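Local coordinates for inorganic pyrophosphatase (Helicobacter pylori, PDB 2BQX), which probably catalyses the magnesium-dependent hydrolysis of inorganic pyrophosphate to two phosphate ions, working as a homohexamer of the PPase family, at residues E20-S25 against P51-F56; F136-K141 against V149-F154. One frame throughout, in Å; residues are numbered along the deposited sequence.

Contact 1: residues E20-S25 against P51-F56; sequences EISKHS and PANYGF
A classic beta bulge joins the end of strand 14-21 to strand 53-56, an antiparallel pair in the pyrophosphatase beta-barrel that carries Tyr54 of the predicted substrate site. Glu20 and Ile21 both face Tyr54, and their two amides converge on one carbonyl: Tyr54 O takes Glu20 N at 2.7 Å, in the carbonyl plane, and Ile21 N at 3.0 Å, tilted somewhat from it. The return bond, Tyr54 N to Ile21 O at 2.9 Å, completes the hydrogen-bonded pair of Ile21 and Tyr54. On the face these two share, their side chains run alongside each other; Ile21 CD1 reaches Tyr54 CD1 at 3.7 Å. Tyr54, predicted to bind substrate, sends its hydroxyl on to Lys103 NZ.

Past the bulge the chain leaves the sheet in a type II turn, Ser22 to Ser25, and a side chain takes over the pairing. With CG beside its own backbone N (chi1 -64°), Asn53 offers OD1 to Lys23 N at 2.9 Å, a nearly straight N-H that arrives from above the amide plane. OD1 also accepts from Phe78 N, so this buried amide oxygen is gripped twice, while ND2 gives to Val76 O. The extended Lys23 chain runs over Ala52 to reach Ser74 O with NZ. At the other end, the carboxylate of Glu20, bonded through OE2 to Leu31 N, meets the edge of the Phe56 ring, its plane turned 73° from the ring and CD 3.5 Å from Phe56 CD2.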
loop_
_atom_site.group_PDB
_atom_site.type_symbol
_atom_site.label_atom_id
_atom_site.label_comp_id
_atom_site.label_asym_id
_atom_site.label_seq_id
_atom_site.Cartn_x
_atom_site.Cartn_y
_atom_site.Cartn_z
ATOM N N GLU A 20 18.835 -0.919 -6.203
ATOM C CA GLU A 20 18.916 -1.987 -5.217
ATOM C C GLU A 20 17.973 -1.722 -4.049
ATOM O O GLU A 20 17.634 -2.634 -3.297
ATOM C CB GLU A 20 20.341 -2.115 -4.682
ATOM C CG GLU A 20 21.353 -2.582 -5.707
ATOM C CD GLU A 20 22.754 -2.616 -5.138
ATOM O OE1 GLU A 20 23.200 -1.568 -4.632
ATOM O OE2 GLU A 20 23.403 -3.682 -5.196
ATOM N N ILE A 21 17.569 -0.464 -3.888
ATOM C CA ILE A 21 16.670 -0.083 -2.808
ATOM C C ILE A 21 15.594 0.828 -3.375
ATOM O O ILE A 21 15.902 1.811 -4.038
ATOM C CB ILE A 21 17.406 0.682 -1.694
ATOM C CG1 ILE A 21 18.635 -0.111 -1.239
ATOM C CG2 ILE A 21 16.451 0.924 -0.529
ATOM C CD1 ILE A 21 19.478 0.608 -0.214
ATOM N N SER A 22 14.336 0.492 -3.119
ATOM C CA SER A 22 13.220 1.285 -3.623
ATOM C C SER A 22 12.865 2.389 -2.634
ATOM O O SER A 22 12.891 2.177 -1.418
ATOM C CB SER A 22 12.008 0.376 -3.861
ATOM O OG SER A 22 11.021 1.036 -4.626
ATOM N N LYS A 23 12.543 3.571 -3.152
ATOM C CA LYS A 23 12.180 4.699 -2.294
ATOM C C LYS A 23 11.095 4.272 -1.300
ATOM O O LYS A 23 10.185 3.522 -1.655
ATOM C CB LYS A 23 11.661 5.869 -3.148
ATOM C CG LYS A 23 11.366 7.126 -2.345
ATOM C CD LYS A 23 10.760 8.225 -3.203
ATOM C CE LYS A 23 10.581 9.499 -2.391
ATOM N NZ LYS A 23 9.827 10.533 -3.158
ATOM N N HIS A 24 11.216 4.748 -0.061
ATOM C CA HIS A 24 10.279 4.466 1.033
ATOM C C HIS A 24 10.444 3.103 1.696
ATOM O O HIS A 24 9.856 2.850 2.748
ATOM C CB HIS A 24 8.820 4.609 0.568
ATOM C CG HIS A 24 8.477 5.978 0.068
ATOM N ND1 HIS A 24 8.695 7.114 0.815
ATOM C CD2 HIS A 24 7.934 6.394 -1.101
ATOM C CE1 HIS A 24 8.304 8.173 0.130
ATOM N NE2 HIS A 24 7.838 7.764 -1.035
ATOM N N SER A 25 11.234 2.223 1.095
ATOM C CA SER A 25 11.434 0.893 1.660
ATOM C C SER A 25 12.423 0.921 2.821
ATOM O O SER A 25 13.246 1.834 2.924
ATOM C CB SER A 25 11.948 -0.064 0.576
ATOM O OG SER A 25 12.235 -1.343 1.119
ATOM N N PRO A 51 14.941 7.684 1.686
ATOM C CA PRO A 51 14.389 8.914 1.112
ATOM C C PRO A 51 14.448 9.020 -0.406
ATOM O O PRO A 51 13.977 9.998 -0.986
ATOM C CB PRO A 51 15.200 10.001 1.806
ATOM C CG PRO A 51 16.543 9.370 1.919
ATOM C CD PRO A 51 16.219 7.953 2.373
ATOM N N ALA A 52 15.030 8.014 -1.046
ATOM C CA ALA A 52 15.121 7.997 -2.505
ATOM C C ALA A 52 15.423 6.595 -2.963
ATOM O O ALA A 52 15.704 5.716 -2.156
ATOM C CB ALA A 52 16.233 8.926 -2.986
ATOM N N ASN A 53 15.349 6.390 -4.268
ATOM C CA ASN A 53 15.688 5.102 -4.834
ATOM C C ASN A 53 17.205 5.095 -4.706
ATOM O O ASN A 53 17.840 6.149 -4.769
ATOM C CB ASN A 53 15.239 5.040 -6.289
ATOM C CG ASN A 53 13.726 5.138 -6.427
ATOM O OD1 ASN A 53 12.993 4.244 -5.983
ATOM N ND2 ASN A 53 13.248 6.229 -7.034
ATOM N N TYR A 54 17.775 3.912 -4.523
ATOM C CA TYR A 54 19.209 3.777 -4.316
ATOM C C TYR A 54 19.811 2.646 -5.142
ATOM O O TYR A 54 19.229 1.569 -5.235
ATOM C CB TYR A 54 19.433 3.508 -2.829
ATOM C CG TYR A 54 20.868 3.442 -2.387
ATOM C CD1 TYR A 54 21.664 2.324 -2.653
ATOM C CD2 TYR A 54 21.431 4.500 -1.681
ATOM C CE1 TYR A 54 22.993 2.273 -2.220
ATOM C CE2 TYR A 54 22.741 4.459 -1.248
ATOM C CZ TYR A 54 23.517 3.349 -1.518
ATOM O OH TYR A 54 24.817 3.342 -1.077
ATOM N N GLY A 55 20.983 2.884 -5.726
ATOM C CA GLY A 55 21.609 1.844 -6.520
ATOM C C GLY A 55 23.076 2.101 -6.806
ATOM O O GLY A 55 23.734 2.860 -6.096
ATOM N N PHE A 56 23.594 1.469 -7.850
ATOM C CA PHE A 56 24.997 1.654 -8.206
ATOM C C PHE A 56 25.161 1.792 -9.712
ATOM O O PHE A 56 24.269 1.428 -10.483
ATOM C CB PHE A 56 25.828 0.468 -7.700
ATOM C CG PHE A 56 25.556 -0.821 -8.429
ATOM C CD1 PHE A 56 26.189 -1.100 -9.642
ATOM C CD2 PHE A 56 24.642 -1.743 -7.921
ATOM C CE1 PHE A 56 25.914 -2.271 -10.335
ATOM C CE2 PHE A 56 24.360 -2.918 -8.608
ATOM C CZ PHE A 56 24.997 -3.185 -9.820
#

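Contact 2: residues F136-K141 against V149-F154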
loop_
_atom_site.group_PDB
_atom_site.type_symbol
_atom_site.label_atom_id
_atom_site.label_comp_id
_atom_site.label_asym_id
_atom_site.label_seq_id
_atom_site.Cartn_x
_atom_site.Cartn_y
_atom_site.Cartn_z
ATOM N N PHE A 136 18.994 11.238 7.131
ATOM C CA PHE A 136 18.790 9.800 7.006
ATOM C C PHE A 136 20.121 9.059 7.125
ATOM O O PHE A 136 20.261 8.115 7.908
ATOM C CB PHE A 136 18.155 9.454 5.660
ATOM C CG PHE A 136 18.082 7.979 5.396
ATOM C CD1 PHE A 136 17.087 7.202 5.982
ATOM C CD2 PHE A 136 19.024 7.362 4.580
ATOM C CE1 PHE A 136 17.030 5.827 5.758
ATOM C CE2 PHE A 136 18.978 5.986 4.349
ATOM C CZ PHE A 136 17.977 5.217 4.939
ATOM N N PHE A 137 21.104 9.487 6.348
ATOM C CA PHE A 137 22.405 8.828 6.388
ATOM C C PHE A 137 23.096 9.069 7.720
ATOM O O PHE A 137 23.833 8.214 8.219
ATOM C CB PHE A 137 23.264 9.311 5.217
ATOM C CG PHE A 137 22.851 8.722 3.900
ATOM C CD1 PHE A 137 23.115 7.384 3.613
ATOM C CD2 PHE A 137 22.156 9.483 2.967
ATOM C CE1 PHE A 137 22.687 6.809 2.419
ATOM C CE2 PHE A 137 21.722 8.918 1.770
ATOM C CZ PHE A 137 21.990 7.574 1.496
ATOM N N GLU A 138 22.831 10.224 8.311
ATOM C CA GLU A 138 23.434 10.561 9.591
ATOM C C GLU A 138 22.907 9.688 10.734
ATOM O O GLU A 138 23.597 9.498 11.735
ATOM C CB GLU A 138 23.166 12.030 9.913
ATOM C CG GLU A 138 24.156 12.643 10.873
ATOM C CD GLU A 138 25.028 13.689 10.198
ATOM O OE1 GLU A 138 24.505 14.785 9.869
ATOM O OE2 GLU A 138 26.228 13.413 9.985
ATOM N N THR A 139 21.705 9.133 10.582
ATOM C CA THR A 139 21.114 8.337 11.660
ATOM C C THR A 139 20.681 6.897 11.387
ATOM O O THR A 139 20.454 6.142 12.330
ATOM C CB THR A 139 19.866 9.044 12.220
ATOM O OG1 THR A 139 18.854 9.103 11.201
ATOM C CG2 THR A 139 20.202 10.449 12.677
ATOM N N TYR A 140 20.571 6.507 10.123
ATOM C CA TYR A 140 20.085 5.170 9.799
ATOM C C TYR A 140 20.936 4.000 10.286
ATOM O O TYR A 140 20.472 2.859 10.311
ATOM C CB TYR A 140 19.811 5.064 8.293
ATOM C CG TYR A 140 20.989 4.715 7.408
ATOM C CD1 TYR A 140 22.175 5.447 7.451
ATOM C CD2 TYR A 140 20.886 3.685 6.470
ATOM C CE1 TYR A 140 23.226 5.164 6.575
ATOM C CE2 TYR A 140 21.927 3.396 5.592
ATOM C CZ TYR A 140 23.092 4.141 5.651
ATOM O OH TYR A 140 24.115 3.872 4.773
ATOM N N LYS A 141 22.173 4.279 10.681
ATOM C CA LYS A 141 23.043 3.230 11.195
ATOM C C LYS A 141 23.318 3.424 12.680
ATOM O O LYS A 141 24.157 2.729 13.251
ATOM C CB LYS A 141 24.363 3.181 10.421
ATOM C CG LYS A 141 24.248 2.521 9.065
ATOM C CD LYS A 141 25.604 2.391 8.407
ATOM C CE LYS A 141 25.503 1.627 7.109
ATOM N NZ LYS A 141 26.848 1.438 6.491
ATOM N N VAL A 149 27.885 6.930 10.741
ATOM C CA VAL A 149 28.033 7.780 9.571
ATOM C C VAL A 149 28.078 9.252 9.958
ATOM O O VAL A 149 27.224 9.732 10.704
ATOM C CB VAL A 149 26.857 7.596 8.576
ATOM C CG1 VAL A 149 27.070 8.485 7.356
ATOM C CG2 VAL A 149 26.745 6.138 8.153
ATOM N N LYS A 150 29.088 9.958 9.459
ATOM C CA LYS A 150 29.219 11.389 9.698
ATOM C C LYS A 150 29.121 12.043 8.331
ATOM O O LYS A 150 30.046 11.951 7.528
ATOM C CB LYS A 150 30.574 11.736 10.321
ATOM C CG LYS A 150 30.758 11.306 11.770
ATOM C CD LYS A 150 32.121 11.776 12.279
ATOM C CE LYS A 150 32.326 11.455 13.754
ATOM N NZ LYS A 150 32.423 9.989 14.027
ATOM N N VAL A 151 27.995 12.695 8.063
ATOM C CA VAL A 151 27.788 13.348 6.779
ATOM C C VAL A 151 28.525 14.677 6.698
ATOM O O VAL A 151 28.454 15.491 7.619
ATOM C CB VAL A 151 26.287 13.602 6.531
ATOM C CG1 VAL A 151 26.088 14.224 5.164
ATOM C CG2 VAL A 151 25.515 12.299 6.647
ATOM N N LYS A 152 29.234 14.905 5.596
ATOM C CA LYS A 152 29.966 16.155 5.434
ATOM C C LYS A 152 29.074 17.210 4.792
ATOM O O LYS A 152 28.900 18.299 5.334
ATOM C CB LYS A 152 31.212 15.939 4.570
ATOM C CG LYS A 152 32.126 14.831 5.068
ATOM C CD LYS A 152 32.580 15.068 6.504
ATOM C CE LYS A 152 33.434 13.915 6.996
ATOM N NZ LYS A 152 33.804 14.055 8.430
ATOM N N GLY A 153 28.504 16.875 3.638
ATOM C CA GLY A 153 27.642 17.813 2.942
ATOM C C GLY A 153 27.536 17.481 1.470
ATOM O O GLY A 153 28.126 16.503 1.009
ATOM N N PHE A 154 26.779 18.287 0.729
ATOM C CA PHE A 154 26.603 18.075 -0.703
ATOM C C PHE A 154 27.516 18.964 -1.537
ATOM O O PHE A 154 27.873 20.067 -1.123
ATOM C CB PHE A 154 25.167 18.386 -1.130
ATOM C CG PHE A 154 24.138 17.466 -0.546
ATOM C CD1 PHE A 154 23.604 17.705 0.713
ATOM C CD2 PHE A 154 23.685 16.370 -1.271
ATOM C CE1 PHE A 154 22.627 16.865 1.246
ATOM C CE2 PHE A 154 22.709 15.522 -0.750
ATOM C CZ PHE A 154 22.178 15.773 0.509
HETATM O O HOH W 1 25.436 7.140 13.072
#
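Glu138 reaches from helix 127-139 to the strand backbone, where its OE2 accepts Val151 N at 2.7 Å. The amide comes to the syn side of the carboxylate, 35° out of its plane, with a fairly straight N-H (159°). A bend at chi2 (112°) turns the carboxylate back toward the strand after CG has left anti to the backbone N, and the same group lies against the valine it holds, OE2 being 3.5 Å from Val151 CB. Val149 points at the helix backbone: its CB sits 3.1 Å from Phe137 O, a tight approach. Its CG2 branch also touches Tyr140 CE1 at 4.0 Å, coming obliquely to the ring, and the aliphatic part of Lys141 at CD. Tyr140 is predicted to bind substrate.

This is helix-on-sheet packing, with residues of helix 127-139 packed against strand 149-156. Val151 CG2 meets Phe137 CB at 4.0 Å, and the Phe137 ring continues onto Leu92 and Met94 of strand 83-96, the antiparallel neighbour of 149-156. Val149 touches Met94 as well, and Val151 touches Leu92. From the same helix, Phe136 packs on Ala47 and Thr139 on His135, both of a second subunit.

In the fold
Contact 1 is buried, and three of its four hydrogen bonds run between backbones: strand against strand, with an asparagine amide extending the pairing where the strand gives way to a turn. Contact 2, some 16 Å away between centres, lies at the surface and sets a helix against a strand, its single direct hydrogen bond going from a backbone amide to a glutamate side chain, with two valines packing on side chains from the helix segment. Both reach the same mixed sheet, and each contributes a tyrosine predicted to bind substrate. They also touch directly: Pro51 CD packs 3.6 Å from Phe136 CG, and the Tyr54 and Phe137 rings approach at 4.2 Å between CE2 and CZ.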